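Local coordinates for protein PpBBE-like 1 D396N (Physcomitrella patens subsp. patens, PDB 6EO5) that oxidises cellobiose as a flavin-dependent oxidase of the berberine bridge enzyme-like family, with its FAD held bi-covalently, at residues A[238-243]-A[346-351]; A[256-261]-A[362-367]; A[171-176]-A[209-214]. One frame throughout, in Å; residues are numbered along the deposited sequence.

Contact 1. Residues A[238-243]-A[346-351]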
loop_
_atom_site.group_PDB
_atom_site.type_symbol
_atom_site.label_atom_id
_atom_site.label_comp_id
_atom_site.label_asym_id
_atom_site.label_seq_id
_atom_site.Cartn_x
_atom_site.Cartn_y
_atom_site.Cartn_z
ATOM N N ASN A 238 -26.587 1.071 5.761
ATOM C CA ASN A 238 -25.680 1.422 4.670
ATOM C C ASN A 238 -24.646 0.327 4.439
ATOM O O ASN A 238 -24.384 -0.048 3.291
ATOM C CB ASN A 238 -24.989 2.760 4.938
ATOM C CG ASN A 238 -25.960 3.920 5.027
ATOM O OD1 ASN A 238 -27.145 3.767 4.762
ATOM N ND2 ASN A 238 -25.457 5.091 5.396
ATOM N N PHE A 239 -24.054 -0.212 5.511
ATOM C CA PHE A 239 -23.035 -1.240 5.321
ATOM C C PHE A 239 -23.629 -2.503 4.710
ATOM O O PHE A 239 -23.031 -3.095 3.802
ATOM C CB PHE A 239 -22.316 -1.580 6.634
ATOM C CG PHE A 239 -21.130 -2.465 6.413
ATOM C CD1 PHE A 239 -19.939 -1.930 5.942
ATOM C CD2 PHE A 239 -21.226 -3.837 6.566
ATOM C CE1 PHE A 239 -18.854 -2.730 5.673
ATOM C CE2 PHE A 239 -20.132 -4.658 6.301
ATOM C CZ PHE A 239 -18.943 -4.094 5.852
ATOM N N LYS A 240 -24.803 -2.936 5.192
ATOM C CA LYS A 240 -25.446 -4.112 4.611
ATOM C C LYS A 240 -25.722 -3.911 3.126
ATOM O O LYS A 240 -25.498 -4.818 2.315
ATOM C CB LYS A 240 -26.740 -4.432 5.355
ATOM C CG LYS A 240 -27.381 -5.749 4.960
ATOM C CD LYS A 240 -28.483 -6.106 5.952
ATOM C CE LYS A 240 -29.316 -7.289 5.481
ATOM N NZ LYS A 240 -28.411 -8.275 4.847
ATOM N N SER A 241 -26.189 -2.719 2.749
ATOM C CA SER A 241 -26.452 -2.448 1.342
ATOM C C SER A 241 -25.170 -2.454 0.523
ATOM O O SER A 241 -25.168 -2.906 -0.629
ATOM C CB SER A 241 -27.169 -1.118 1.191
ATOM O OG SER A 241 -27.391 -0.881 -0.178
ATOM N N PHE A 242 -24.074 -1.950 1.098
ATOM C CA PHE A 242 -22.771 -2.030 0.438
ATOM C C PHE A 242 -22.377 -3.479 0.165
ATOM O O PHE A 242 -21.962 -3.818 -0.951
ATOM C CB PHE A 242 -21.719 -1.316 1.292
ATOM C CG PHE A 242 -20.293 -1.649 0.926
ATOM C CD1 PHE A 242 -19.754 -1.244 -0.296
ATOM C CD2 PHE A 242 -19.480 -2.342 1.826
ATOM C CE1 PHE A 242 -18.433 -1.539 -0.631
ATOM C CE2 PHE A 242 -18.157 -2.646 1.510
ATOM C CZ PHE A 242 -17.631 -2.240 0.269
ATOM N N GLN A 243 -22.520 -4.355 1.174
ATOM C CA GLN A 243 -22.189 -5.774 1.015
ATOM C C GLN A 243 -23.028 -6.435 -0.073
ATOM O O GLN A 243 -22.501 -7.164 -0.920
ATOM C CB GLN A 243 -22.394 -6.516 2.328
ATOM C CG GLN A 243 -21.224 -6.463 3.265
ATOM C CD GLN A 243 -21.285 -7.558 4.314
ATOM O OE1 GLN A 243 -20.272 -7.909 4.914
ATOM N NE2 GLN A 243 -22.483 -8.099 4.547
ATOM N N ALA A 346 -25.414 -10.444 12.240
ATOM C CA ALA A 346 -24.884 -10.386 13.596
ATOM C C ALA A 346 -23.471 -9.813 13.605
ATOM O O ALA A 346 -23.122 -9.016 14.484
ATOM C CB ALA A 346 -24.902 -11.784 14.217
ATOM N N GLY A 347 -22.646 -10.213 12.627
ATOM C CA GLY A 347 -21.309 -9.655 12.512
ATOM C C GLY A 347 -21.301 -8.161 12.240
ATOM O O GLY A 347 -20.462 -7.433 12.775
ATOM N N ILE A 348 -22.221 -7.678 11.400
ATOM C CA ILE A 348 -22.249 -6.246 11.106
ATOM C C ILE A 348 -22.560 -5.445 12.369
ATOM O O ILE A 348 -21.935 -4.411 12.629
ATOM C CB ILE A 348 -23.245 -5.936 9.969
ATOM C CG1 ILE A 348 -22.814 -6.628 8.676
ATOM C CG2 ILE A 348 -23.345 -4.438 9.734
ATOM C CD1 ILE A 348 -23.779 -6.454 7.545
ATOM N N ASN A 349 -23.511 -5.917 13.184
ATOM C CA ASN A 349 -23.812 -5.227 14.440
ATOM C C ASN A 349 -22.656 -5.310 15.427
ATOM O O ASN A 349 -22.372 -4.337 16.136
ATOM C CB ASN A 349 -25.068 -5.794 15.086
ATOM C CG ASN A 349 -26.312 -5.377 14.366
ATOM O OD1 ASN A 349 -26.695 -4.201 14.369
ATOM N ND2 ASN A 349 -26.965 -6.339 13.735
ATOM N N ALA A 350 -22.003 -6.469 15.512
ATOM C CA ALA A 350 -20.878 -6.610 16.431
ATOM C C ALA A 350 -19.750 -5.663 16.045
ATOM O O ALA A 350 -19.106 -5.060 16.911
ATOM C CB ALA A 350 -20.393 -8.062 16.453
ATOM N N MET A 351 -19.528 -5.505 14.741
ATOM C CA MET A 351 -18.514 -4.589 14.245
ATOM C C MET A 351 -18.846 -3.148 14.614
ATOM O O MET A 351 -17.995 -2.422 15.143
ATOM C CB MET A 351 -18.388 -4.750 12.732
ATOM C CG MET A 351 -17.387 -3.843 12.096
ATOM S SD MET A 351 -17.368 -4.108 10.325
ATOM C CE MET A 351 -18.943 -3.386 9.852
#
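Met351 and Ile348, one helical turn apart, meet the flat ring of Phe239, which offers a face to one and an edge to the other. Met351 lays its terminal methyl on the face: CE stands 3.9 Å from the centroid of the Phe239 ring and only 7° off the ring normal, a CH-pi contact. Its sulfur is farther off, with SD 5.0 Å from that centroid, above the same ring in a looser Met-aromatic contact. The Met351 chain leaves its helix extended and then bends at the thioether (chi3 71°), which turns the methyl onto the ring; an unbranched, flexible chain suits this role. Ile348 comes to the ring edge instead, its CD1 lying near the plane of Phe239 and 3.8 Å from CD2. A slim methyl suits this place, since Ile348 CD1 enters between the ring and Gln243, 3.7 Å from Gln243 NE2, and touches the Lys240 backbone, 4.1 Å from CA. The two helices, 235-246 and 345-355, run roughly antiparallel at 134°, and their segment axes come no closer than 10.8 Å, a separation that long side chains must bridge. Both lie on one side of a seven-stranded antiparallel sheet, consistent with the substrate domain of berberine bridge enzyme relatives. Further out, Lys240 NZ forms a salt bridge with Asp345 at the start of helix 345-355, while Gln243 OE1 accepts from Leu343 N in the preceding loop and also bonds Tyr391 OH of the sheet, anchoring the amide beside the isoleucine. Helix 405-420 closes round Met351 through Tyr415 and Val419.

Contact 2. Residues A[256-261]-A[362-367]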
loop_
_atom_site.group_PDB
_atom_site.type_symbol
_atom_site.label_atom_id
_atom_site.label_comp_id
_atom_site.label_asym_id
_atom_site.label_seq_id
_atom_site.Cartn_x
_atom_site.Cartn_y
_atom_site.Cartn_z
ATOM N N ALA A 256 -14.912 1.810 -2.464
ATOM C CA ALA A 256 -14.521 1.601 -1.082
ATOM C C ALA A 256 -15.600 2.194 -0.199
ATOM O O ALA A 256 -16.172 3.237 -0.528
ATOM C CB ALA A 256 -13.167 2.243 -0.761
ATOM N N PHE A 257 -15.888 1.525 0.906
ATOM C CA PHE A 257 -16.828 2.028 1.892
ATOM C C PHE A 257 -16.069 2.581 3.104
ATOM O O PHE A 257 -14.998 2.084 3.473
ATOM C CB PHE A 257 -17.793 0.912 2.302
ATOM C CG PHE A 257 -18.989 1.383 3.070
ATOM C CD1 PHE A 257 -20.166 1.710 2.410
ATOM C CD2 PHE A 257 -18.951 1.474 4.463
ATOM C CE1 PHE A 257 -21.282 2.135 3.120
ATOM C CE2 PHE A 257 -20.066 1.890 5.176
ATOM C CZ PHE A 257 -21.232 2.221 4.502
ATOM N N TYR A 258 -16.631 3.624 3.718
ATOM C CA TYR A 258 -16.014 4.289 4.854
ATOM C C TYR A 258 -17.030 4.432 5.982
ATOM O O TYR A 258 -18.238 4.487 5.755
ATOM C CB TYR A 258 -15.447 5.666 4.454
ATOM C CG TYR A 258 -14.950 6.518 5.604
ATOM C CD1 TYR A 258 -15.843 7.262 6.387
ATOM C CD2 TYR A 258 -13.594 6.614 5.895
ATOM C CE1 TYR A 258 -15.408 8.040 7.446
ATOM C CE2 TYR A 258 -13.142 7.403 6.961
ATOM C CZ TYR A 258 -14.058 8.112 7.725
ATOM O OH TYR A 258 -13.642 8.899 8.776
ATOM N N MET A 259 -16.519 4.513 7.204
ATOM C CA MET A 259 -17.332 4.487 8.410
ATOM C C MET A 259 -16.434 4.928 9.558
ATOM O O MET A 259 -15.251 4.592 9.565
ATOM C CB MET A 259 -17.871 3.067 8.624
ATOM C CG MET A 259 -18.711 2.827 9.832
ATOM S SD MET A 259 -19.145 1.072 9.957
ATOM C CE MET A 259 -19.993 0.812 8.411
ATOM N N ASP A 260 -16.970 5.698 10.501
ATOM C CA ASP A 260 -16.159 6.109 11.642
ATOM C C ASP A 260 -17.075 6.363 12.837
ATOM O O ASP A 260 -18.296 6.477 12.673
ATOM C CB ASP A 260 -15.275 7.327 11.296
ATOM C CG ASP A 260 -16.034 8.641 11.208
ATOM O OD1 ASP A 260 -16.992 8.875 11.981
ATOM O OD2 ASP A 260 -15.632 9.471 10.365
ATOM N N PRO A 261 -16.520 6.412 14.061
ATOM C CA PRO A 261 -17.375 6.422 15.268
ATOM C C PRO A 261 -18.161 7.705 15.481
ATOM O O PRO A 261 -19.061 7.715 16.328
ATOM C CB PRO A 261 -16.379 6.199 16.416
ATOM C CG PRO A 261 -15.160 5.621 15.756
ATOM C CD PRO A 261 -15.097 6.257 14.412
ATOM N N TYR A 362 -10.943 5.386 12.176
ATOM C CA TYR A 362 -11.720 5.246 10.950
ATOM C C TYR A 362 -11.527 3.853 10.357
ATOM O O TYR A 362 -10.626 3.104 10.745
ATOM C CB TYR A 362 -11.378 6.344 9.940
ATOM C CG TYR A 362 -9.945 6.382 9.482
ATOM C CD1 TYR A 362 -9.538 5.673 8.366
ATOM C CD2 TYR A 362 -9.008 7.160 10.136
ATOM C CE1 TYR A 362 -8.223 5.720 7.938
ATOM C CE2 TYR A 362 -7.695 7.214 9.716
ATOM C CZ TYR A 362 -7.300 6.491 8.620
ATOM O OH TYR A 362 -5.987 6.542 8.175
ATOM N N PHE A 363 -12.413 3.508 9.414
ATOM C CA PHE A 363 -12.547 2.147 8.886
ATOM C C PHE A 363 -12.933 2.200 7.410
ATOM O O PHE A 363 -13.953 2.806 7.056
ATOM C CB PHE A 363 -13.585 1.369 9.698
ATOM C CG PHE A 363 -13.287 1.355 11.171
ATOM C CD1 PHE A 363 -13.697 2.406 11.989
ATOM C CD2 PHE A 363 -12.555 0.315 11.739
ATOM C CE1 PHE A 363 -13.388 2.417 13.351
ATOM C CE2 PHE A 363 -12.261 0.321 13.102
ATOM C CZ PHE A 363 -12.680 1.371 13.902
ATOM N N ILE A 364 -12.127 1.563 6.553
ATOM C CA ILE A 364 -12.251 1.664 5.101
ATOM C C ILE A 364 -12.263 0.255 4.516
ATOM O O ILE A 364 -11.426 -0.577 4.880
ATOM C CB ILE A 364 -11.099 2.495 4.499
ATOM C CG1 ILE A 364 -11.072 3.897 5.100
ATOM C CG2 ILE A 364 -11.158 2.558 2.957
ATOM C CD1 ILE A 364 -9.929 4.725 4.586
ATOM N N TYR A 365 -13.187 -0.001 3.582
ATOM C CA TYR A 365 -13.440 -1.341 3.048
ATOM C C TYR A 365 -13.215 -1.312 1.543
ATOM O O TYR A 365 -14.064 -0.808 0.802
ATOM C CB TYR A 365 -14.865 -1.795 3.371
ATOM C CG TYR A 365 -15.252 -1.697 4.839
ATOM C CD1 TYR A 365 -15.508 -0.466 5.434
ATOM C CD2 TYR A 365 -15.388 -2.838 5.624
ATOM C CE1 TYR A 365 -15.872 -0.376 6.776
ATOM C CE2 TYR A 365 -15.756 -2.754 6.966
ATOM C CZ TYR A 365 -15.996 -1.520 7.535
ATOM O OH TYR A 365 -16.369 -1.421 8.863
ATOM N N ASN A 366 -12.081 -1.844 1.083
ATOM C CA ASN A 366 -11.771 -1.882 -0.347
ATOM C C ASN A 366 -12.431 -3.094 -0.983
ATOM O O ASN A 366 -12.216 -4.221 -0.532
ATOM C CB ASN A 366 -10.267 -1.943 -0.580
ATOM C CG ASN A 366 -9.568 -0.687 -0.164
ATOM O OD1 ASN A 366 -10.195 0.357 -0.013
ATOM N ND2 ASN A 366 -8.252 -0.774 0.019
ATOM N N LEU A 367 -13.202 -2.877 -2.044
ATOM C CA LEU A 367 -13.945 -3.969 -2.656
ATOM C C LEU A 367 -13.038 -4.774 -3.583
ATOM O O LEU A 367 -12.338 -4.203 -4.426
ATOM C CB LEU A 367 -15.144 -3.420 -3.424
ATOM C CG LEU A 367 -15.981 -4.473 -4.140
ATOM C CD1 LEU A 367 -16.802 -5.238 -3.115
ATOM C CD2 LEU A 367 -16.865 -3.836 -5.209
#
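Phe257 and Tyr365 form a hydrogen-bonded pair in the middle of the seven-stranded antiparallel sheet, where strands 253-259 and 361-367 are direct neighbours. Their backbone bonds are reciprocal: Phe257 N reaches Tyr365 O at 3.0 Å, and Tyr365 N reaches Phe257 O at 2.8 Å. The next such pair, Met259 with Phe363, is weak in both directions, with N-H...O angles of 125° and 128°, as the first strand gives way to the loop at Asp260. CA-H...O contacts supplement the pairing, among them Ile364 CA to Phe257 O at 3.2 Å.

Apolar packing divides between two faces. On the helix-covered face, Phe257 and Tyr365 run alongside one another in the same direction, and CD2 of Phe257 comes to 4.1 Å from CD1 of Tyr365; Pro261 CD reaches the edge of the Phe363 ring. Large aromatic groups suit this face because Met355 and Tyr415 from two helices pack against it.

The other face carries Ala256, Tyr258, Ile364 and Asn366. Small Ala256 leaves its methyl against OD1 of Asn366, a residue whose side chain lies about 5 Å from the FAD. With CG anti to the backbone N (chi1 172°), the Tyr258 ring heads along the strand, roughly perpendicular to Tyr362, and its CE2 lies 3.6 Å from Tyr362 CB. Its OH donates to Asp260 OD2 at 2.6 Å, on the anti lone pair of the carboxylate.

Contact 3. Residues A[171-176]-A[209-214]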
loop_
_atom_site.group_PDB
_atom_site.type_symbol
_atom_site.label_atom_id
_atom_site.label_comp_id
_atom_site.label_asym_id
_atom_site.label_seq_id
_atom_site.Cartn_x
_atom_site.Cartn_y
_atom_site.Cartn_z
ATOM N N LEU A 171 6.187 -6.181 -14.298
ATOM C CA LEU A 171 6.691 -7.073 -15.331
ATOM C C LEU A 171 8.129 -7.490 -15.070
ATOM O O LEU A 171 8.557 -8.546 -15.563
ATOM C CB LEU A 171 6.597 -6.400 -16.707
ATOM C CG LEU A 171 5.253 -6.304 -17.427
ATOM C CD1 LEU A 171 5.353 -5.304 -18.539
ATOM C CD2 LEU A 171 4.863 -7.654 -17.993
ATOM N N GLU A 172 8.863 -6.697 -14.286
ATOM C CA GLU A 172 10.271 -6.925 -14.019
ATOM C C GLU A 172 10.743 -5.934 -12.963
ATOM O O GLU A 172 10.270 -4.797 -12.915
ATOM C CB GLU A 172 11.095 -6.772 -15.299
ATOM C CG GLU A 172 12.572 -7.054 -15.134
ATOM C CD GLU A 172 13.406 -6.555 -16.301
ATOM O OE1 GLU A 172 13.444 -7.246 -17.345
ATOM O OE2 GLU A 172 14.021 -5.464 -16.170
ATOM N N VAL A 173 11.675 -6.377 -12.116
ATOM C CA VAL A 173 12.394 -5.496 -11.202
ATOM C C VAL A 173 13.888 -5.701 -11.394
ATOM O O VAL A 173 14.342 -6.728 -11.905
ATOM C CB VAL A 173 12.049 -5.732 -9.708
ATOM C CG1 VAL A 173 10.636 -5.302 -9.398
ATOM C CG2 VAL A 173 12.274 -7.183 -9.332
ATOM N N GLN A 174 14.652 -4.709 -10.950
ATOM C CA GLN A 174 16.083 -4.848 -10.740
ATOM C C GLN A 174 16.399 -4.445 -9.314
ATOM O O GLN A 174 15.905 -3.416 -8.838
ATOM C CB GLN A 174 16.877 -3.986 -11.699
ATOM C CG GLN A 174 16.557 -4.302 -13.123
ATOM C CD GLN A 174 17.418 -3.525 -14.059
ATOM O OE1 GLN A 174 18.340 -2.819 -13.626
ATOM N NE2 GLN A 174 17.137 -3.639 -15.354
ATOM N N LEU A 175 17.219 -5.251 -8.639
ATOM C CA LEU A 175 17.589 -4.973 -7.260
ATOM C C LEU A 175 19.064 -5.284 -7.039
ATOM O O LEU A 175 19.691 -6.022 -7.800
ATOM C CB LEU A 175 16.723 -5.769 -6.264
ATOM C CG LEU A 175 16.770 -7.294 -6.328
ATOM C CD1 LEU A 175 17.757 -7.845 -5.304
ATOM C CD2 LEU A 175 15.378 -7.854 -6.107
ATOM N N VAL A 176 19.600 -4.697 -5.974
ATOM C CA VAL A 176 20.930 -4.999 -5.458
ATOM C C VAL A 176 20.762 -6.038 -4.357
ATOM O O VAL A 176 20.140 -5.756 -3.326
ATOM C CB VAL A 176 21.616 -3.728 -4.929
ATOM C CG1 VAL A 176 22.948 -4.055 -4.272
ATOM C CG2 VAL A 176 21.790 -2.725 -6.054
ATOM N N THR A 209 15.859 -1.252 -7.276
ATOM C CA THR A 209 16.263 0.045 -7.806
ATOM C C THR A 209 15.336 0.563 -8.893
ATOM O O THR A 209 15.183 1.782 -9.024
ATOM C CB THR A 209 17.690 -0.017 -8.358
ATOM O OG1 THR A 209 17.788 -1.100 -9.291
ATOM C CG2 THR A 209 18.686 -0.211 -7.222
ATOM N N GLN A 210 14.705 -0.319 -9.669
ATOM C CA GLN A 210 13.714 0.152 -10.622
ATOM C C GLN A 210 12.673 -0.926 -10.896
ATOM O O GLN A 210 12.913 -2.124 -10.712
ATOM C CB GLN A 210 14.363 0.618 -11.928
ATOM C CG GLN A 210 14.903 -0.474 -12.823
ATOM C CD GLN A 210 15.175 0.044 -14.224
ATOM O OE1 GLN A 210 15.480 1.227 -14.411
ATOM N NE2 GLN A 210 15.042 -0.831 -15.219
ATOM N N PHE A 211 11.504 -0.464 -11.331
ATOM C CA PHE A 211 10.389 -1.298 -11.745
ATOM C C PHE A 211 10.128 -1.132 -13.238
ATOM O O PHE A 211 10.360 -0.064 -13.814
ATOM C CB PHE A 211 9.107 -0.915 -11.005
ATOM C CG PHE A 211 9.106 -1.245 -9.560
ATOM C CD1 PHE A 211 8.648 -2.479 -9.127
ATOM C CD2 PHE A 211 9.520 -0.315 -8.623
ATOM C CE1 PHE A 211 8.628 -2.796 -7.791
ATOM C CE2 PHE A 211 9.503 -0.622 -7.268
ATOM C CZ PHE A 211 9.055 -1.866 -6.853
ATOM N N THR A 212 9.600 -2.183 -13.856
ATOM C CA THR A 212 8.986 -2.084 -15.175
ATOM C C THR A 212 7.536 -2.525 -15.053
ATOM O O THR A 212 7.269 -3.681 -14.703
ATOM C CB THR A 212 9.708 -2.938 -16.218
ATOM O OG1 THR A 212 11.070 -2.511 -16.317
ATOM C CG2 THR A 212 9.046 -2.761 -17.562
ATOM N N PHE A 213 6.612 -1.608 -15.357
ATOM C CA PHE A 213 5.180 -1.806 -15.170
ATOM C C PHE A 213 4.460 -1.977 -16.498
ATOM O O PHE A 213 4.781 -1.305 -17.480
ATOM C CB PHE A 213 4.547 -0.629 -14.426
ATOM C CG PHE A 213 4.895 -0.574 -12.974
ATOM C CD1 PHE A 213 4.355 -1.500 -12.090
ATOM C CD2 PHE A 213 5.754 0.399 -12.488
ATOM C CE1 PHE A 213 4.658 -1.459 -10.748
ATOM C CE2 PHE A 213 6.066 0.449 -11.142
ATOM C CZ PHE A 213 5.516 -0.484 -10.267
ATOM N N ARG A 214 3.491 -2.888 -16.514
ATOM C CA ARG A 214 2.435 -2.857 -17.517
ATOM C C ARG A 214 1.547 -1.649 -17.242
ATOM O O ARG A 214 1.167 -1.407 -16.091
ATOM C CB ARG A 214 1.618 -4.149 -17.466
ATOM C CG ARG A 214 0.398 -4.160 -18.358
ATOM C CD ARG A 214 0.815 -4.326 -19.823
ATOM N NE ARG A 214 1.489 -5.610 -20.045
ATOM C CZ ARG A 214 2.435 -5.817 -20.959
ATOM N NH1 ARG A 214 2.837 -4.811 -21.729
ATOM N NH2 ARG A 214 2.989 -7.020 -21.091
HETATM O O HOH W 1 13.215 -2.854 -14.619
#
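Leu171 N and Thr212 O open the pairing of segments 171-176 and 209-214, two almost exactly antiparallel strands (177°) with an irregularity at either end. Thr212 O takes Leu171 N at 2.8 Å and, weakly, Glu172 N, so two consecutive residues face one: a classic beta bulge. A second bulge sets Thr209 and Gln210 opposite Gln174, whose O accepts Thr209 N at 2.7 Å in the carbonyl plane. Thr209 OG1 adds a 3.0 Å bond to Gln174 O, but from above that plane; with chi1 at 53° the hydroxyl is turned back over its own backbone, next to N, and both grip one acceptor. A weak bond from Gln210 N makes a third.

Water and polar chains occupy the partly exposed face. One water donates to Glu172 OE2, accepts from Gln210 NE2 at 2.8 Å and bonds Thr212 OG1, linking chains too far apart to bond directly. Gln174 and Gln210 run alongside each other, their amide planes 38° apart; Gln210 OE1 bonds Gln104 NE2, while Glu172 OE1 is held by Asn186.

Apolar and van der Waals contacts lie on the other face and at the margin. Val173 CG1 packs 3.5 Å from Phe211 CD1, toward the interior, where Ala151 and Leu152 also cover the phenylalanine. Leu171 CD1 packs over the face of the Arg214 guanidinium, 3.8 Å from CZ. Such doubly bulged pairing belongs here to the antiparallel sheet of the FAD-binding part of the enzyme, where the Phe211 side chain comes within about 6 Å of the cofactor.

Contacts 1 and 2 form one layered unit, their centres 11 Å apart. Each helix of contact 1 precedes a strand of contact 2 in the chain, and the helices lie against the sheet: Met351 SD is 3.2 Å from Tyr365 OH. Contact 3 belongs to the other half of the molecule, its centre 32 Å from that of contact 2 and 40 Å from that of contact 1; the nearest atoms of contacts 2 and 3 are about 17 Å apart. The FAD spans the gap, the side chains of Asn366 and Phe211 lying about 5 and 6 Å from it. Asn366 points to the face opposite Phe257 and Tyr365, so the helices of contact 1 probably back the sheet from the side away from the cofactor.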